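Manganese-binding protein (Chlamydia trachomatis, PDB 6NSI) binds iron, manganese and nickel, preferring ferrous iron, and delivers them to the permease of the YtgABCD ABC transporter for import into the cytoplasm. Local coordinates at residues R9-C14 with K115-A120; P101-W104 with R108-G111; M212-Y217 with R238-C243; K249-K254 with T278-G283. All blocks are in the same frame, centred on the assembly; numbering follows the deposited sequence.

Interaction 1: R9-C14 with K115-A120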
loop_
_atom_site.group_PDB
_atom_site.type_symbol
_atom_site.label_atom_id
_atom_site.label_comp_id
_atom_site.label_asym_id
_atom_site.label_seq_id
_atom_site.Cartn_x
_atom_site.Cartn_y
_atom_site.Cartn_z
ATOM N N ARG A 9 -1.061 -2.223 -9.823
ATOM C CA ARG A 9 -1.224 -0.847 -10.296
ATOM C C ARG A 9 -0.436 0.160 -9.469
ATOM O O ARG A 9 -0.065 1.227 -9.979
ATOM C CB ARG A 9 -2.697 -0.454 -10.305
ATOM C CG ARG A 9 -3.479 -1.077 -11.441
ATOM C CD ARG A 9 -3.070 -0.482 -12.784
ATOM N NE ARG A 9 -3.284 0.959 -12.831
ATOM C CZ ARG A 9 -4.483 1.528 -12.921
ATOM N NH1 ARG A 9 -5.570 0.774 -12.980
ATOM N NH2 ARG A 9 -4.600 2.849 -12.951
ATOM N N MET A 10 -0.189 -0.148 -8.196
ATOM C CA MET A 10 0.624 0.741 -7.377
ATOM C C MET A 10 2.028 0.863 -7.956
ATOM O O MET A 10 2.627 1.946 -7.943
ATOM C CB MET A 10 0.643 0.221 -5.943
ATOM C CG MET A 10 -0.758 0.193 -5.318
ATOM S SD MET A 10 -1.675 -1.345 -5.644
ATOM C CE MET A 10 -0.845 -2.439 -4.489
ATOM N N ILE A 11 2.547 -0.237 -8.510
ATOM C CA ILE A 11 3.799 -0.189 -9.251
ATOM C C ILE A 11 3.581 0.374 -10.649
ATOM O O ILE A 11 4.302 1.277 -11.081
ATOM C CB ILE A 11 4.434 -1.588 -9.301
ATOM C CG1 ILE A 11 4.836 -2.021 -7.896
ATOM C CG2 ILE A 11 5.642 -1.598 -10.222
ATOM C CD1 ILE A 11 5.051 -3.497 -7.785
ATOM N N CYS A 12 2.575 -0.131 -11.368
ATOM C CA CYS A 12 2.456 0.173 -12.798
ATOM C C CYS A 12 2.295 1.663 -13.064
ATOM O O CYS A 12 2.854 2.193 -14.034
ATOM C CB CYS A 12 1.284 -0.582 -13.420
ATOM S SG CYS A 12 1.371 -0.572 -15.254
ATOM N N ASP A 13 1.524 2.358 -12.233
ATOM C CA ASP A 13 1.271 3.767 -12.515
ATOM C C ASP A 13 2.502 4.626 -12.310
ATOM O O ASP A 13 2.592 5.711 -12.894
ATOM C CB ASP A 13 0.125 4.274 -11.654
ATOM C CG ASP A 13 -1.193 3.601 -12.000
ATOM O OD1 ASP A 13 -1.234 2.826 -12.985
ATOM O OD2 ASP A 13 -2.183 3.838 -11.289
ATOM N N CYS A 14 3.453 4.165 -11.499
ATOM C CA CYS A 14 4.709 4.889 -11.351
ATOM C C CYS A 14 5.669 4.558 -12.490
ATOM O O CYS A 14 6.313 5.462 -13.036
ATOM C CB CYS A 14 5.344 4.573 -9.997
ATOM S SG CYS A 14 4.267 4.963 -8.532
ATOM N N LYS A 115 12.330 5.473 -7.054
ATOM C CA LYS A 115 13.747 5.747 -7.390
ATOM C C LYS A 115 14.365 4.468 -7.944
ATOM O O LYS A 115 15.108 4.561 -8.895
ATOM C CB LYS A 115 14.529 6.257 -6.180
ATOM C CG LYS A 115 15.533 7.351 -6.504
ATOM C CD LYS A 115 16.192 7.945 -5.295
ATOM C CE LYS A 115 15.183 8.354 -4.249
ATOM N NZ LYS A 115 14.385 9.524 -4.677
ATOM N N GLU A 116 14.048 3.324 -7.349
ATOM C CA GLU A 116 14.574 2.053 -7.836
ATOM C C GLU A 116 13.967 1.685 -9.184
ATOM O O GLU A 116 14.661 1.148 -10.053
ATOM C CB GLU A 116 14.310 0.947 -6.817
ATOM C CG GLU A 116 14.927 1.208 -5.459
ATOM C CD GLU A 116 16.435 1.306 -5.523
ATOM O OE1 GLU A 116 17.064 0.486 -6.228
ATOM O OE2 GLU A 116 16.989 2.213 -4.871
ATOM N N MET A 117 12.671 1.950 -9.373
ATOM C CA MET A 117 12.051 1.750 -10.679
ATOM C C MET A 117 12.809 2.504 -11.767
ATOM O O MET A 117 13.202 1.920 -12.781
ATOM C CB MET A 117 10.597 2.207 -10.657
ATOM C CG MET A 117 9.687 1.500 -9.643
ATOM S SD MET A 117 8.022 2.165 -9.833
ATOM C CE MET A 117 7.332 1.926 -8.182
ATOM N N ALA A 118 13.004 3.811 -11.577
ATOM C CA ALA A 118 13.724 4.618 -12.561
ATOM C C ALA A 118 15.109 4.052 -12.838
ATOM O O ALA A 118 15.501 3.874 -14.001
ATOM C CB ALA A 118 13.833 6.060 -12.073
ATOM N N ALA A 119 15.876 3.778 -11.781
ATOM C CA ALA A 119 17.223 3.252 -11.975
ATOM C C ALA A 119 17.176 1.955 -12.766
ATOM O O ALA A 119 17.868 1.804 -13.780
ATOM C CB ALA A 119 17.906 3.044 -10.624
ATOM N N ALA A 120 16.335 1.015 -12.323
ATOM C CA ALA A 120 16.183 -0.255 -13.018
ATOM C C ALA A 120 15.806 -0.050 -14.480
ATOM O O ALA A 120 16.337 -0.731 -15.366
ATOM C CB ALA A 120 15.124 -1.106 -12.310
#

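Interaction 2: P101-W104 with R108-G111. With FE (Fe (III) ion), chain B.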
loop_
_atom_site.group_PDB
_atom_site.type_symbol
_atom_site.label_atom_id
_atom_site.label_comp_id
_atom_site.label_asym_id
_atom_site.label_seq_id
_atom_site.Cartn_x
_atom_site.Cartn_y
_atom_site.Cartn_z
ATOM N N PRO A 101 4.069 -6.236 3.502
ATOM C CA PRO A 101 4.396 -5.738 2.157
ATOM C C PRO A 101 3.858 -4.350 1.830
ATOM O O PRO A 101 4.207 -3.816 0.765
ATOM C CB PRO A 101 3.748 -6.784 1.245
ATOM C CG PRO A 101 2.535 -7.206 2.030
ATOM C CD PRO A 101 2.968 -7.220 3.473
ATOM N N HIS A 102 3.039 -3.745 2.698
ATOM C CA HIS A 102 2.223 -2.598 2.296
ATOM C C HIS A 102 2.968 -1.274 2.343
ATOM O O HIS A 102 2.462 -0.305 2.923
ATOM C CB HIS A 102 0.975 -2.503 3.181
ATOM C CG HIS A 102 0.139 -3.746 3.163
ATOM N ND1 HIS A 102 0.309 -4.774 4.071
ATOM C CD2 HIS A 102 -0.877 -4.128 2.350
ATOM C CE1 HIS A 102 -0.567 -5.733 3.815
ATOM N NE2 HIS A 102 -1.300 -5.363 2.781
ATOM N N ILE A 103 4.145 -1.195 1.710
ATOM C CA ILE A 103 4.938 0.034 1.811
ATOM C C ILE A 103 4.420 1.166 0.933
ATOM O O ILE A 103 4.855 2.312 1.103
ATOM C CB ILE A 103 6.418 -0.242 1.472
ATOM C CG1 ILE A 103 6.551 -0.888 0.087
ATOM C CG2 ILE A 103 7.073 -1.107 2.567
ATOM C CD1 ILE A 103 8.023 -1.061 -0.414
ATOM N N TRP A 104 3.505 0.894 -0.002
ATOM C CA TRP A 104 3.029 1.930 -0.915
ATOM C C TRP A 104 2.065 2.919 -0.266
ATOM O O TRP A 104 1.635 3.863 -0.941
ATOM C CB TRP A 104 2.352 1.297 -2.137
ATOM C CG TRP A 104 1.188 0.406 -1.748
ATOM C CD1 TRP A 104 -0.111 0.788 -1.533
ATOM C CD2 TRP A 104 1.238 -1.002 -1.502
ATOM N NE1 TRP A 104 -0.881 -0.309 -1.175
ATOM C CE2 TRP A 104 -0.078 -1.418 -1.155
ATOM C CE3 TRP A 104 2.257 -1.960 -1.556
ATOM C CZ2 TRP A 104 -0.387 -2.746 -0.860
ATOM C CZ3 TRP A 104 1.944 -3.280 -1.263
ATOM C CH2 TRP A 104 0.633 -3.661 -0.918
ATOM N N ARG A 108 6.898 8.492 1.333
ATOM C CA ARG A 108 8.354 8.615 1.294
ATOM C C ARG A 108 9.002 7.298 0.890
ATOM O O ARG A 108 9.942 7.276 0.081
ATOM C CB ARG A 108 8.892 9.071 2.645
ATOM C CG ARG A 108 10.410 9.203 2.669
ATOM C CD ARG A 108 10.951 9.099 4.086
ATOM N NE ARG A 108 11.034 7.712 4.543
ATOM C CZ ARG A 108 11.968 6.846 4.157
ATOM N NH1 ARG A 108 12.913 7.221 3.296
ATOM N NH2 ARG A 108 11.955 5.602 4.633
ATOM N N VAL A 109 8.512 6.185 1.441
ATOM C CA VAL A 109 9.049 4.882 1.065
ATOM C C VAL A 109 8.744 4.591 -0.405
ATOM O O VAL A 109 9.628 4.174 -1.160
ATOM C CB VAL A 109 8.505 3.790 2.014
ATOM C CG1 VAL A 109 9.045 2.400 1.644
ATOM C CG2 VAL A 109 8.864 4.118 3.473
ATOM N N TRP A 110 7.506 4.843 -0.849
ATOM C CA TRP A 110 7.175 4.563 -2.244
ATOM C C TRP A 110 7.941 5.481 -3.193
ATOM O O TRP A 110 8.227 5.095 -4.332
ATOM C CB TRP A 110 5.668 4.682 -2.474
ATOM C CG TRP A 110 5.182 3.813 -3.621
ATOM C CD1 TRP A 110 4.491 4.226 -4.727
ATOM C CD2 TRP A 110 5.349 2.389 -3.765
ATOM N NE1 TRP A 110 4.215 3.155 -5.549
ATOM C CE2 TRP A 110 4.722 2.015 -4.979
ATOM C CE3 TRP A 110 5.952 1.394 -2.981
ATOM C CZ2 TRP A 110 4.701 0.698 -5.435
ATOM C CZ3 TRP A 110 5.920 0.074 -3.441
ATOM C CH2 TRP A 110 5.302 -0.254 -4.652
ATOM N N GLY A 111 8.281 6.688 -2.753
ATOM C CA GLY A 111 9.189 7.511 -3.540
ATOM C C GLY A 111 10.534 6.842 -3.730
ATOM O O GLY A 111 11.078 6.811 -4.839
HETATM FE FE FE B . -3.067 -6.270 1.864
#

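Interaction 3: M212-Y217 with R238-C243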
loop_
_atom_site.group_PDB
_atom_site.type_symbol
_atom_site.label_atom_id
_atom_site.label_comp_id
_atom_site.label_asym_id
_atom_site.label_seq_id
_atom_site.Cartn_x
_atom_site.Cartn_y
_atom_site.Cartn_z
ATOM N N MET A 212 -13.542 -9.523 19.048
ATOM C CA MET A 212 -13.514 -9.023 20.415
ATOM C C MET A 212 -12.334 -8.095 20.631
ATOM O O MET A 212 -12.471 -7.042 21.267
ATOM C CB MET A 212 -13.449 -10.185 21.398
ATOM C CG MET A 212 -13.433 -9.705 22.863
ATOM S SD MET A 212 -11.756 -9.632 23.569
ATOM C CE MET A 212 -11.244 -11.356 23.316
ATOM N N ARG A 213 -11.165 -8.488 20.124
ATOM C CA ARG A 213 -9.974 -7.650 20.197
ATOM C C ARG A 213 -10.251 -6.241 19.663
ATOM O O ARG A 213 -9.956 -5.240 20.329
ATOM C CB ARG A 213 -8.856 -8.337 19.412
ATOM C CG ARG A 213 -7.549 -7.604 19.348
ATOM C CD ARG A 213 -6.472 -8.545 18.802
ATOM N NE ARG A 213 -6.868 -9.189 17.538
ATOM C CZ ARG A 213 -6.761 -8.614 16.338
ATOM N NH1 ARG A 213 -6.302 -7.373 16.228
ATOM N NH2 ARG A 213 -7.137 -9.261 15.242
ATOM N N VAL A 214 -10.863 -6.146 18.477
ATOM C CA VAL A 214 -11.105 -4.832 17.869
ATOM C C VAL A 214 -12.203 -4.071 18.622
ATOM O O VAL A 214 -12.120 -2.841 18.802
ATOM C CB VAL A 214 -11.429 -4.993 16.369
ATOM C CG1 VAL A 214 -11.676 -3.635 15.710
ATOM C CG2 VAL A 214 -10.298 -5.692 15.664
ATOM N N VAL A 215 -13.233 -4.784 19.098
ATOM C CA VAL A 215 -14.292 -4.139 19.882
ATOM C C VAL A 215 -13.723 -3.505 21.154
ATOM O O VAL A 215 -14.046 -2.360 21.504
ATOM C CB VAL A 215 -15.409 -5.158 20.192
ATOM C CG1 VAL A 215 -16.334 -4.661 21.315
ATOM C CG2 VAL A 215 -16.211 -5.455 18.925
ATOM N N GLU A 216 -12.858 -4.233 21.864
ATOM C CA GLU A 216 -12.276 -3.674 23.083
ATOM C C GLU A 216 -11.348 -2.502 22.766
ATOM O O GLU A 216 -11.302 -1.511 23.514
ATOM C CB GLU A 216 -11.539 -4.768 23.853
ATOM C CG GLU A 216 -12.463 -5.870 24.397
ATOM C CD GLU A 216 -11.773 -6.780 25.411
ATOM O OE1 GLU A 216 -10.584 -7.116 25.229
ATOM O OE2 GLU A 216 -12.422 -7.172 26.389
ATOM N N TYR A 217 -10.596 -2.599 21.668
ATOM C CA TYR A 217 -9.773 -1.473 21.227
ATOM C C TYR A 217 -10.629 -0.250 20.932
ATOM O O TYR A 217 -10.270 0.870 21.312
ATOM C CB TYR A 217 -8.974 -1.880 19.993
ATOM C CG TYR A 217 -8.091 -0.826 19.344
ATOM C CD1 TYR A 217 -8.624 0.098 18.445
ATOM C CD2 TYR A 217 -6.715 -0.814 19.557
ATOM C CE1 TYR A 217 -7.803 1.038 17.789
ATOM C CE2 TYR A 217 -5.882 0.131 18.912
ATOM C CZ TYR A 217 -6.441 1.048 18.034
ATOM O OH TYR A 217 -5.643 1.982 17.364
ATOM N N ARG A 238 -18.522 -5.087 9.977
ATOM C CA ARG A 238 -19.938 -4.857 10.246
ATOM C C ARG A 238 -20.358 -5.500 11.564
ATOM O O ARG A 238 -21.134 -4.903 12.318
ATOM C CB ARG A 238 -20.801 -5.347 9.085
ATOM C CG ARG A 238 -20.701 -4.438 7.862
ATOM C CD ARG A 238 -22.045 -4.260 7.158
ATOM N NE ARG A 238 -22.117 -3.004 6.406
ATOM C CZ ARG A 238 -21.456 -2.782 5.274
ATOM N NH1 ARG A 238 -20.684 -3.739 4.769
ATOM N NH2 ARG A 238 -21.561 -1.614 4.638
ATOM N N LYS A 239 -19.823 -6.694 11.874
ATOM C CA LYS A 239 -20.070 -7.332 13.173
ATOM C C LYS A 239 -19.471 -6.530 14.316
ATOM O O LYS A 239 -20.102 -6.374 15.370
ATOM C CB LYS A 239 -19.482 -8.745 13.229
ATOM C CG LYS A 239 -20.034 -9.742 12.249
ATOM C CD LYS A 239 -19.225 -11.037 12.354
ATOM C CE LYS A 239 -19.682 -12.088 11.334
ATOM N NZ LYS A 239 -21.110 -11.907 10.931
ATOM N N ILE A 240 -18.230 -6.073 14.154
ATOM C CA ILE A 240 -17.589 -5.259 15.186
ATOM C C ILE A 240 -18.449 -4.049 15.508
ATOM O O ILE A 240 -18.687 -3.725 16.681
ATOM C CB ILE A 240 -16.171 -4.853 14.731
ATOM C CG1 ILE A 240 -15.210 -6.033 14.853
ATOM C CG2 ILE A 240 -15.636 -3.693 15.568
ATOM C CD1 ILE A 240 -14.004 -5.929 13.928
ATOM N N VAL A 241 -18.967 -3.388 14.470
ATOM C CA VAL A 241 -19.777 -2.184 14.654
ATOM C C VAL A 241 -21.054 -2.507 15.429
ATOM O O VAL A 241 -21.418 -1.813 16.389
ATOM C CB VAL A 241 -20.088 -1.550 13.284
ATOM C CG1 VAL A 241 -21.340 -0.674 13.353
ATOM C CG2 VAL A 241 -18.876 -0.760 12.794
ATOM N N SER A 242 -21.750 -3.571 15.019
ATOM C CA SER A 242 -23.000 -3.978 15.662
ATOM C C SER A 242 -22.814 -4.443 17.104
ATOM O O SER A 242 -23.791 -4.462 17.862
ATOM C CB SER A 242 -23.645 -5.110 14.867
ATOM O OG SER A 242 -23.071 -6.355 15.251
ATOM N N CYS A 243 -21.599 -4.840 17.486
ATOM C CA CYS A 243 -21.311 -5.396 18.801
ATOM C C CYS A 243 -20.954 -4.326 19.823
ATOM O O CYS A 243 -20.538 -4.659 20.939
ATOM C CB CYS A 243 -20.187 -6.436 18.693
ATOM S SG CYS A 243 -20.765 -8.099 18.174
#

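Interaction 4: K249-K254 with T278-G283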
loop_
_atom_site.group_PDB
_atom_site.type_symbol
_atom_site.label_atom_id
_atom_site.label_comp_id
_atom_site.label_asym_id
_atom_site.label_seq_id
_atom_site.Cartn_x
_atom_site.Cartn_y
_atom_site.Cartn_z
ATOM N N LYS A 249 -21.423 5.479 20.408
ATOM C CA LYS A 249 -21.505 5.802 18.989
ATOM C C LYS A 249 -20.332 5.205 18.211
ATOM O O LYS A 249 -19.169 5.328 18.618
ATOM C CB LYS A 249 -21.566 7.320 18.805
ATOM C CG LYS A 249 -22.935 7.884 19.157
ATOM C CD LYS A 249 -22.989 9.386 18.996
ATOM C CE LYS A 249 -23.643 10.012 20.209
ATOM N NZ LYS A 249 -24.979 10.614 19.907
ATOM N N ILE A 250 -20.652 4.556 17.086
ATOM C CA ILE A 250 -19.680 3.923 16.193
ATOM C C ILE A 250 -20.317 3.780 14.812
ATOM O O ILE A 250 -21.456 3.315 14.676
ATOM C CB ILE A 250 -19.216 2.556 16.738
ATOM C CG1 ILE A 250 -18.222 1.918 15.782
ATOM C CG2 ILE A 250 -20.393 1.605 16.910
ATOM C CD1 ILE A 250 -17.010 2.767 15.519
ATOM N N ARG A 251 -19.596 4.185 13.775
ATOM C CA ARG A 251 -20.136 4.185 12.427
ATOM C C ARG A 251 -19.065 3.703 11.463
ATOM O O ARG A 251 -17.879 3.636 11.798
ATOM C CB ARG A 251 -20.605 5.580 12.026
ATOM C CG ARG A 251 -19.452 6.575 12.021
ATOM C CD ARG A 251 -19.914 8.014 11.967
ATOM N NE ARG A 251 -18.852 8.849 11.414
ATOM C CZ ARG A 251 -17.972 9.531 12.141
ATOM N NH1 ARG A 251 -18.021 9.502 13.479
ATOM N NH2 ARG A 251 -17.039 10.248 11.523
ATOM N N LEU A 252 -19.500 3.367 10.251
ATOM C CA LEU A 252 -18.607 3.081 9.137
ATOM C C LEU A 252 -18.258 4.385 8.434
ATOM O O LEU A 252 -19.106 5.271 8.302
ATOM C CB LEU A 252 -19.261 2.119 8.137
ATOM C CG LEU A 252 -19.881 0.793 8.594
ATOM C CD1 LEU A 252 -20.777 0.228 7.488
ATOM C CD2 LEU A 252 -18.805 -0.231 8.986
ATOM N N ALA A 253 -17.011 4.500 7.980
ATOM C CA ALA A 253 -16.629 5.677 7.216
ATOM C C ALA A 253 -17.467 5.759 5.948
ATOM O O ALA A 253 -17.947 4.746 5.432
ATOM C CB ALA A 253 -15.139 5.641 6.878
ATOM N N LYS A 254 -17.662 6.985 5.456
ATOM C CA LYS A 254 -18.516 7.179 4.289
ATOM C C LYS A 254 -17.934 6.484 3.062
ATOM O O LYS A 254 -18.586 5.633 2.447
ATOM C CB LYS A 254 -18.714 8.672 4.027
ATOM C CG LYS A 254 -19.890 9.302 4.766
ATOM C CD LYS A 254 -21.237 8.841 4.190
ATOM C CE LYS A 254 -22.224 8.508 5.302
ATOM N NZ LYS A 254 -23.076 7.343 4.952
ATOM N N THR A 278 -8.413 11.749 7.093
ATOM C CA THR A 278 -8.347 13.047 7.772
ATOM C C THR A 278 -9.740 13.544 8.149
ATOM O O THR A 278 -9.980 13.946 9.297
ATOM C CB THR A 278 -7.630 14.080 6.887
ATOM O OG1 THR A 278 -6.323 13.603 6.552
ATOM C CG2 THR A 278 -7.472 15.426 7.614
ATOM N N GLU A 279 -10.684 13.503 7.203
ATOM C CA GLU A 279 -12.008 14.058 7.482
ATOM C C GLU A 279 -12.745 13.245 8.539
ATOM O O GLU A 279 -13.381 13.811 9.440
ATOM C CB GLU A 279 -12.840 14.122 6.198
ATOM C CG GLU A 279 -12.578 15.354 5.349
ATOM C CD GLU A 279 -13.342 15.329 4.034
ATOM O OE1 GLU A 279 -14.153 14.394 3.822
ATOM O OE2 GLU A 279 -13.117 16.242 3.210
ATOM N N GLU A 280 -12.680 11.914 8.447
ATOM C CA GLU A 280 -13.483 11.095 9.352
ATOM C C GLU A 280 -12.930 11.103 10.769
ATOM O O GLU A 280 -13.707 10.974 11.725
ATOM C CB GLU A 280 -13.580 9.662 8.832
ATOM C CG GLU A 280 -14.337 9.544 7.503
ATOM C CD GLU A 280 -15.850 9.491 7.668
ATOM O OE1 GLU A 280 -16.533 9.056 6.714
ATOM O OE2 GLU A 280 -16.358 9.886 8.751
ATOM N N LEU A 281 -11.610 11.247 10.932
ATOM C CA LEU A 281 -10.989 11.327 12.258
ATOM C C LEU A 281 -10.938 12.757 12.819
ATOM O O LEU A 281 -10.364 12.979 13.896
ATOM C CB LEU A 281 -9.587 10.713 12.222
ATOM C CG LEU A 281 -9.666 9.189 11.940
ATOM C CD1 LEU A 281 -8.297 8.563 12.014
ATOM C CD2 LEU A 281 -10.584 8.523 12.921
ATOM N N GLY A 282 -11.541 13.721 12.138
ATOM C CA GLY A 282 -11.770 15.026 12.722
ATOM C C GLY A 282 -10.796 16.106 12.318
ATOM O O GLY A 282 -10.847 17.203 12.895
ATOM N N GLY A 283 -9.910 15.837 11.353
ATOM C CA GLY A 283 -8.981 16.830 10.860
ATOM C C GLY A 283 -9.566 17.674 9.745
ATOM O O GLY A 283 -10.755 17.609 9.421
#

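Interaction 1: R9-C14 with K115-A120
Cys14 and Ile11 meet Met117 without any ring between them; the flat groups of this contact, the guanidinium of Arg9 and the carboxylate of Asp13, sit behind it on the same helix. Asp13 OD1 lies at the edge of the guanidinium, almost in its plane, and takes a straight hydrogen bond from Arg9 NE at 2.8 Å as part of a salt bridge. Asp30 adds a second carboxylate to Arg9. On the inner side of helix 9-19 the chemistry turns to sulfur and carbon. Met117 has CG anti to its carbonyl carbon (chi1 -59°) and SD anti to CA (chi2 -178°), so that the chain runs out extended. Its thioether end thus lies alongside Cys14 CB, with SD at 3.6 Å and the methyl CE at 3.8 Å. Ile11 comes up more loosely: its carbonyl O is 4.0 Å from Met117 SD, and its CG2 is 4.4 Å from Met117 CE. Leu80, Val15, Ile18 and Trp110 pack on the Met117 side chain, which is buried. Between the two segments the closest CA atoms, those of Cys14 and Met117, are 8.0 Å apart, and the methionine spans the distance. The arrangement is plain helix-helix packing in the N-terminal lobe, where helix 9-19 follows strand 3-6 of the parallel sheet.

Interaction 2: P101-W104 with R108-G111
Ile103 and Trp104 fold back onto Val109 and Trp110 just after the inverse gamma turn centred on His102, which presents a histidine to the iron, consistent with the family 9 solute-binding proteins. The turn and the short 3-10 segment behind it lead into helix 107-124. Both Ile103 and Trp104 place their gamma branch between the backbone N and the carbonyl carbon: Ile103 CG1 at chi1 56° and Trp104 CG at 58°. The backbone sets Trp104 CB over the middle of one Trp110 face, 3.6 Å from the centroid of the six-membered ring, a CH-pi contact. From there chi1 directs the Trp104 indole away, its edge toward that ring with the planes at 75°, a T-shaped pair. Ile103 works at the rim instead, with CG1 3.7 Å from Trp110 CZ3 and CD1 in the plane of the indole; its CB meets Val109 CG1 at 3.7 Å. Both indole N-H groups are hydrogen-bonded to carbonyls from other parts of the chain, Trp104 NE1 to Ser259 O and Trp110 NE1 to Met10 O, which fixes how each ring is turned. Asp100 holds His102 ND1, acting as a second-shell residue. His36, His168 and Asp260 complete the site, in which His102 NE2 stands 2.2 Å from the iron.

Interaction 3: M212-Y217 with R238-C243
Ile240 turns CG1 anti to its own carbonyl carbon (chi1 -76°) and carries the chain on, nearly extended, to CD1 (chi2 156°), which brings the delta methyl up against Val214. CD1 touches Val214 CB and CG1, both at 3.7 Å, and the two side chains cross at about a right angle. The other branch, Ile240 CG2, lies between the two valines, 3.8 Å from Val215 CG2 and 4.0 Å from Val214 CG1; the Val215 and Ile240 side chains slide past one another in opposite directions. The segments pack closely here, with the CA atoms of Val215 and Ile240 only 5.8 Å apart. Both belong to the C-terminal lobe of the solute-binding fold, and helix 235-242 lies between strands 225-226 and 251-252 in sequence, as the helix of a beta-alpha-beta unit, the two strands being parallel neighbours. Ile211, Ile218 and Pro197 enclose Ile240 further, while Ile195 and Pro197 cover Val214. Toward the surface the contact thins out. Cys243, where the backbone leaves helical geometry, offers its CB to Val215 CG2 at 4.1 Å. Just before it, the Ser242 hydroxyl reaches one turn back and donates a hydrogen bond to Lys239 O, 3.0 Å from its OG.

Interaction 4: K249-K254 with T278-G283
Lys254 N gives the shortest bond of the contact, reaching Glu280 OE1 at 2.7 Å with an almost straight N-H...O angle of 176°. It meets the oxygen on its anti side, well out of the carboxylate plane. The other carboxylate oxygen, OE2, is taken by Arg251: NH2 approaches OE2 of Glu280 at 2.9 Å, nearly head-on to the C-O bond, in a hydrogen bond that is also a salt bridge. Glu280 OE2 lies at the guanidinium edge, and the two flat groups are twisted 39° apart. The same Arg251 NH2 makes a weak bond to Glu280 O, 3.4 Å away. A bend in the glutamate chain, chi2 -83°, brings the carboxylate over to Ala253, whose CB is 3.7 Å from OE1, while the arginine comes in on an extended chain. Arg251 and Ala253 are tied by backbone bonds to strand 225-226, so Glu280 joins helix 266-280 to the edge of the small parallel sheet of the C-terminal lobe. The helix stops just beyond it in a Schellman motif with Gly282 as C-prime residue. At such a helix end a carboxylate would probably be favourably placed electrostatically, and the arginine and the peptide N-H should stabilise it further, each supporting a different oxygen of the anion.

Interactions 1 and 2 are buried and share helix 107-124; they touch through Ile11 CG1, which packs on Trp110 CZ2, and through Met10 CE, against the Trp104 indole. Interactions 3 and 4 sit in the other lobe, partly open to solvent, with their centres about 16 Å apart. They are joined where Val241, on the far side of helix 235-242 from 212-217, packs on Ile250 and Leu252. Their chemistry follows place: sulfur and aliphatic packing in interaction 1, aromatic packing leading to a metal ligand in interaction 2, branched aliphatics in interaction 3, and charge with backbone bonding in interaction 4. Only interaction 2 contains an iron ligand.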